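Long-range contact in prolyl 4-hydroxylase alpha subunit Fe(2+) 2OG dioxygenase domain-containing protein (Burkholderia ambifaria, PDB 3W20), which probably oxidises N-substituted L-amino acids as a metal- and 2-oxoglutarate-dependent dioxygenase of the double-stranded beta-helix fold: residues A[96-108]-A[131-143]. Sequence-based numbering, arbitrary orientation.
Sequences YFGIACRVNDGLR and YEVEFLLATRRVY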
loop_
_atom_site.group_PDB
_atom_site.type_symbol
_atom_site.label_atom_id
_atom_site.label_comp_id
_atom_site.label_asym_id
_atom_site.label_seq_id
_atom_site.Cartn_x
_atom_site.Cartn_y
_atom_site.Cartn_z
ATOM N N TYR A 96 -4.116 1.827 -2.748
ATOM C CA TYR A 96 -4.498 2.855 -1.790
ATOM C C TYR A 96 -3.296 3.402 -1.045
ATOM O O TYR A 96 -3.092 4.650 -1.010
ATOM C CB TYR A 96 -5.524 2.304 -0.807
ATOM C CG TYR A 96 -5.967 3.346 0.216
ATOM C CD1 TYR A 96 -6.965 4.285 -0.055
ATOM C CD2 TYR A 96 -5.388 3.356 1.479
ATOM C CE1 TYR A 96 -7.345 5.219 0.945
ATOM C CE2 TYR A 96 -5.765 4.269 2.469
ATOM C CZ TYR A 96 -6.730 5.196 2.187
ATOM O OH TYR A 96 -7.086 6.095 3.166
ATOM N N PHE A 97 -2.509 2.520 -0.484
ATOM C CA PHE A 97 -1.367 2.978 0.344
ATOM C C PHE A 97 -0.216 3.474 -0.489
ATOM O O PHE A 97 0.463 4.401 -0.061
ATOM C CB PHE A 97 -0.956 1.893 1.337
ATOM C CG PHE A 97 -1.972 1.792 2.437
ATOM C CD1 PHE A 97 -2.036 2.757 3.446
ATOM C CD2 PHE A 97 -2.903 0.756 2.404
ATOM C CE1 PHE A 97 -3.033 2.667 4.433
ATOM C CE2 PHE A 97 -3.910 0.665 3.362
ATOM C CZ PHE A 97 -3.930 1.620 4.386
ATOM N N GLY A 98 -0.082 2.945 -1.689
ATOM C CA GLY A 98 0.991 3.399 -2.627
ATOM C C GLY A 98 0.676 4.825 -3.075
ATOM O O GLY A 98 1.556 5.715 -3.155
ATOM N N ILE A 99 -0.581 5.098 -3.316
ATOM C CA ILE A 99 -0.992 6.447 -3.776
ATOM C C ILE A 99 -0.869 7.452 -2.645
ATOM O O ILE A 99 -0.390 8.567 -2.847
ATOM C CB ILE A 99 -2.424 6.459 -4.335
ATOM C CG1 ILE A 99 -2.427 5.763 -5.703
ATOM C CG2 ILE A 99 -2.974 7.868 -4.572
ATOM C CD1 ILE A 99 -3.834 5.518 -6.189
ATOM N N ALA A 100 -1.270 7.053 -1.446
ATOM C CA ALA A 100 -1.398 8.046 -0.370
ATOM C C ALA A 100 -0.022 8.707 -0.157
ATOM O O ALA A 100 0.123 9.892 0.120
ATOM C CB ALA A 100 -1.795 7.370 0.915
ATOM N N CYS A 101 1.012 7.877 -0.250
ATOM C CA CYS A 101 2.307 8.390 -0.049
ATOM C C CYS A 101 2.720 9.428 -1.126
ATOM O O CYS A 101 3.357 10.397 -0.769
ATOM C CB CYS A 101 3.270 7.241 0.228
ATOM S SG CYS A 101 4.922 7.465 -0.479
ATOM N N ARG A 102 2.280 9.270 -2.382
ATOM C CA ARG A 102 2.592 10.216 -3.477
ATOM C C ARG A 102 1.873 11.530 -3.194
ATOM O O ARG A 102 2.386 12.600 -3.409
ATOM C CB ARG A 102 2.142 9.691 -4.856
ATOM C CG ARG A 102 2.998 8.559 -5.442
ATOM C CD ARG A 102 4.436 9.010 -5.684
ATOM N NE ARG A 102 5.437 7.925 -5.664
ATOM C CZ ARG A 102 6.753 8.122 -5.772
ATOM N NH1 ARG A 102 7.212 9.371 -5.924
ATOM N NH2 ARG A 102 7.619 7.087 -5.729
ATOM N N VAL A 103 0.661 11.458 -2.689
ATOM C CA VAL A 103 -0.154 12.664 -2.711
ATOM C C VAL A 103 -0.204 13.388 -1.348
ATOM O O VAL A 103 -0.500 14.609 -1.304
ATOM C CB VAL A 103 -1.583 12.416 -3.205
ATOM C CG1 VAL A 103 -1.664 11.542 -4.453
ATOM C CG2 VAL A 103 -2.396 11.764 -2.129
ATOM N N ASN A 104 0.109 12.709 -0.258
ATOM C CA ASN A 104 -0.051 13.333 1.079
ATOM C C ASN A 104 0.956 14.473 1.332
ATOM O O ASN A 104 0.645 15.360 2.093
ATOM C CB ASN A 104 0.108 12.341 2.207
ATOM C CG ASN A 104 -1.191 11.589 2.508
ATOM O OD1 ASN A 104 -2.237 11.888 1.956
ATOM N ND2 ASN A 104 -1.103 10.658 3.386
ATOM N N ASP A 105 2.109 14.452 0.646
ATOM C CA ASP A 105 3.111 15.504 0.822
ATOM C C ASP A 105 2.547 16.860 0.442
ATOM O O ASP A 105 2.698 17.856 1.192
ATOM C CB ASP A 105 4.399 15.157 0.071
ATOM C CG ASP A 105 5.272 14.124 0.832
ATOM O OD1 ASP A 105 5.050 13.880 2.037
ATOM O OD2 ASP A 105 6.189 13.543 0.211
ATOM N N GLY A 106 1.857 16.886 -0.691
ATOM C CA GLY A 106 1.005 18.018 -1.051
ATOM C C GLY A 106 -0.218 18.236 -0.155
ATOM O O GLY A 106 -0.484 19.390 0.322
ATOM N N LEU A 107 -0.987 17.153 0.130
ATOM C CA LEU A 107 -2.223 17.415 0.944
ATOM C C LEU A 107 -1.949 17.975 2.325
ATOM O O LEU A 107 -2.701 18.785 2.837
ATOM C CB LEU A 107 -3.056 16.099 1.100
ATOM C CG LEU A 107 -3.647 15.596 -0.201
ATOM C CD1 LEU A 107 -4.240 14.182 -0.012
ATOM C CD2 LEU A 107 -4.713 16.558 -0.782
ATOM N N ARG A 108 -0.847 17.584 2.946
ATOM C CA ARG A 108 -0.595 18.051 4.266
ATOM C C ARG A 108 -0.336 19.545 4.297
ATOM O O ARG A 108 -0.471 20.113 5.340
ATOM C CB ARG A 108 0.583 17.326 4.911
ATOM C CG ARG A 108 1.939 17.848 4.439
ATOM C CD ARG A 108 3.048 17.340 5.359
ATOM N NE ARG A 108 2.702 15.991 5.792
ATOM C CZ ARG A 108 2.843 14.882 5.050
ATOM N NH1 ARG A 108 3.385 14.947 3.842
ATOM N NH2 ARG A 108 2.427 13.708 5.511
ATOM N N TYR A 131 7.478 0.003 11.194
ATOM C CA TYR A 131 7.215 0.916 10.066
ATOM C C TYR A 131 5.793 1.449 10.150
ATOM O O TYR A 131 4.858 0.678 10.440
ATOM C CB TYR A 131 7.410 0.208 8.705
ATOM C CG TYR A 131 8.583 -0.762 8.671
ATOM C CD1 TYR A 131 9.897 -0.300 8.520
ATOM C CD2 TYR A 131 8.377 -2.147 8.828
ATOM C CE1 TYR A 131 10.969 -1.180 8.507
ATOM C CE2 TYR A 131 9.444 -3.035 8.818
ATOM C CZ TYR A 131 10.738 -2.550 8.652
ATOM O OH TYR A 131 11.802 -3.435 8.642
ATOM N N GLU A 132 5.605 2.740 9.894
ATOM C CA GLU A 132 4.239 3.242 9.690
ATOM C C GLU A 132 4.011 4.039 8.384
ATOM O O GLU A 132 4.798 4.913 8.014
ATOM C CB GLU A 132 3.710 3.974 10.917
ATOM C CG GLU A 132 4.223 5.394 11.058
ATOM C CD GLU A 132 4.295 5.828 12.506
ATOM O OE1 GLU A 132 3.421 5.439 13.306
ATOM O OE2 GLU A 132 5.242 6.560 12.842
ATOM N N VAL A 133 2.933 3.694 7.684
ATOM C CA VAL A 133 2.672 4.298 6.388
ATOM C C VAL A 133 1.273 4.946 6.563
ATOM O O VAL A 133 0.494 4.542 7.417
ATOM C CB VAL A 133 2.741 3.270 5.254
ATOM C CG1 VAL A 133 4.046 2.437 5.348
ATOM C CG2 VAL A 133 1.510 2.419 5.185
ATOM N N GLU A 134 1.027 5.958 5.777
ATOM C CA GLU A 134 -0.107 6.856 5.994
ATOM C C GLU A 134 -1.265 6.406 5.104
ATOM O O GLU A 134 -1.086 5.982 3.968
ATOM C CB GLU A 134 0.262 8.281 5.603
ATOM C CG GLU A 134 1.391 8.826 6.505
ATOM C CD GLU A 134 1.776 10.247 6.116
ATOM O OE1 GLU A 134 1.504 10.709 5.001
ATOM O OE2 GLU A 134 2.349 10.911 6.994
ATOM N N PHE A 135 -2.457 6.560 5.680
ATOM C CA PHE A 135 -3.683 6.614 4.913
ATOM C C PHE A 135 -3.711 7.906 4.095
ATOM O O PHE A 135 -3.029 8.927 4.433
ATOM C CB PHE A 135 -4.832 6.641 5.890
ATOM C CG PHE A 135 -5.156 5.256 6.510
ATOM C CD1 PHE A 135 -6.305 4.555 6.152
ATOM C CD2 PHE A 135 -4.329 4.710 7.459
ATOM C CE1 PHE A 135 -6.572 3.290 6.724
ATOM C CE2 PHE A 135 -4.586 3.461 8.024
ATOM C CZ PHE A 135 -5.713 2.761 7.677
ATOM N N LEU A 136 -4.492 7.873 3.021
ATOM C CA LEU A 136 -4.753 9.069 2.249
ATOM C C LEU A 136 -5.323 10.143 3.195
ATOM O O LEU A 136 -6.188 9.839 4.052
ATOM C CB LEU A 136 -5.800 8.749 1.141
ATOM C CG LEU A 136 -6.318 9.971 0.414
ATOM C CD1 LEU A 136 -5.113 10.457 -0.406
ATOM C CD2 LEU A 136 -7.446 9.636 -0.547
ATOM N N LEU A 137 -4.931 11.428 3.020
ATOM C CA LEU A 137 -5.420 12.455 3.993
ATOM C C LEU A 137 -6.818 13.020 3.742
ATOM O O LEU A 137 -7.555 13.329 4.701
ATOM C CB LEU A 137 -4.432 13.660 4.095
ATOM C CG LEU A 137 -3.346 13.454 5.125
ATOM C CD1 LEU A 137 -2.166 14.454 4.867
ATOM C CD2 LEU A 137 -3.941 13.749 6.546
ATOM N N ALA A 138 -7.154 13.221 2.487
ATOM C CA ALA A 138 -8.370 14.044 2.173
ATOM C C ALA A 138 -8.568 13.963 0.671
ATOM O O ALA A 138 -7.649 13.577 -0.040
ATOM C CB ALA A 138 -8.257 15.502 2.660
ATOM N N THR A 139 -9.757 14.350 0.201
ATOM C CA THR A 139 -10.109 14.323 -1.173
ATOM C C THR A 139 -10.926 15.578 -1.553
ATOM O O THR A 139 -11.703 16.166 -0.752
ATOM C CB THR A 139 -10.941 13.063 -1.576
ATOM O OG1 THR A 139 -12.085 13.045 -0.781
ATOM C CG2 THR A 139 -10.276 11.767 -1.266
ATOM N N ARG A 140 -10.688 16.062 -2.782
ATOM C CA ARG A 140 -11.619 17.001 -3.368
ATOM C C ARG A 140 -12.677 16.232 -4.125
ATOM O O ARG A 140 -12.368 15.229 -4.820
ATOM C CB ARG A 140 -10.841 17.907 -4.361
ATOM C CG ARG A 140 -9.951 18.892 -3.704
ATOM C CD ARG A 140 -9.362 19.916 -4.722
ATOM N NE ARG A 140 -8.714 19.219 -5.812
ATOM C CZ ARG A 140 -8.057 19.811 -6.832
ATOM N NH1 ARG A 140 -7.943 21.123 -6.903
ATOM N NH2 ARG A 140 -7.516 19.069 -7.779
ATOM N N ARG A 141 -13.930 16.648 -4.041
ATOM C CA ARG A 141 -15.046 15.788 -4.459
ATOM C C ARG A 141 -15.858 16.608 -5.423
ATOM O O ARG A 141 -16.253 17.774 -5.119
ATOM C CB ARG A 141 -15.906 15.366 -3.223
ATOM C CG ARG A 141 -15.201 14.366 -2.259
ATOM C CD ARG A 141 -15.792 14.422 -0.841
ATOM N NE ARG A 141 -15.001 13.701 0.173
ATOM C CZ ARG A 141 -15.286 13.685 1.466
ATOM N NH1 ARG A 141 -14.495 12.966 2.338
ATOM N NH2 ARG A 141 -16.341 14.393 1.923
ATOM N N VAL A 142 -16.098 16.044 -6.601
ATOM C CA VAL A 142 -16.990 16.644 -7.611
ATOM C C VAL A 142 -18.274 15.776 -7.660
ATOM O O VAL A 142 -18.214 14.558 -7.825
ATOM C CB VAL A 142 -16.290 16.715 -9.004
ATOM C CG1 VAL A 142 -17.212 17.284 -10.059
ATOM C CG2 VAL A 142 -14.994 17.545 -8.916
ATOM N N TYR A 143 -19.430 16.397 -7.475
ATOM C CA TYR A 143 -20.714 15.676 -7.544
ATOM C C TYR A 143 -21.378 16.191 -8.842
ATOM O O TYR A 143 -21.781 17.350 -8.864
ATOM C CB TYR A 143 -21.585 16.032 -6.331
ATOM C CG TYR A 143 -21.001 15.511 -5.023
ATOM C CD1 TYR A 143 -21.364 14.261 -4.534
ATOM C CD2 TYR A 143 -20.043 16.249 -4.307
ATOM C CE1 TYR A 143 -20.830 13.735 -3.362
ATOM C CE2 TYR A 143 -19.488 15.723 -3.141
ATOM C CZ TYR A 143 -19.896 14.484 -2.659
ATOM O OH TYR A 143 -19.371 13.940 -1.512
HETATM O O HOH W 1 1.022 5.081 2.469
#
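Asn104 reaches from the helix to the irregular chain at 135-137 and grips its backbone through both ends of its amide. Its ND2 donates to Phe135 O (2.8 Å, N-H...O 163°), with that oxygen exactly in the amide plane, while OD1 accepts Leu137 N at 2.9 Å. An asparagine suits this place because its amide offers donor and acceptor side by side, matching the C=O of Phe135 and the N-H of Leu137, which flank Leu136; the two bonds also fix the amide's rotation. ND2 gives a further bond to Glu134 OE1, met on the anti side of the carboxylate and well out of its plane.

Charge adds a second tie. The extended Glu134 side chain brings its carboxylate to the guanidinium edge of Arg108, in a salt bridge (NH2 to OE2 3.2 Å); Arg108 NH1 also pairs with Asp105, so the arginine probably offsets two nearby negative charges. A water donates to both Phe97 O and Glu134 O, bridging the backbones.

Among the aromatic groups, Phe97 sets its edge against the face of Phe135, planes at 81° and CE1 over the ring centre. Tyr96, its CG anti to the backbone N (chi1 -180°), swings its hydroxyl to Leu136 N, a weak bond; the same OH binds the C-terminal carboxylate of Asp273. Small Ala100 lets the chains approach closely, its CB 3.4 Å from Glu134 O. Leu136 CD1 rests against both Val103 CG2 and Leu107 CD1, tightly against the valine.

From the same helix, Cys101 forms a disulfide with Cys101 of the second subunit. Helix 87-107 thus packs across the link between strand 133-134, paired with 123-127, and strand 139-143, which carries the 2-oxoglutarate-binding Arg141 and Tyr143 and pairs with 255-265.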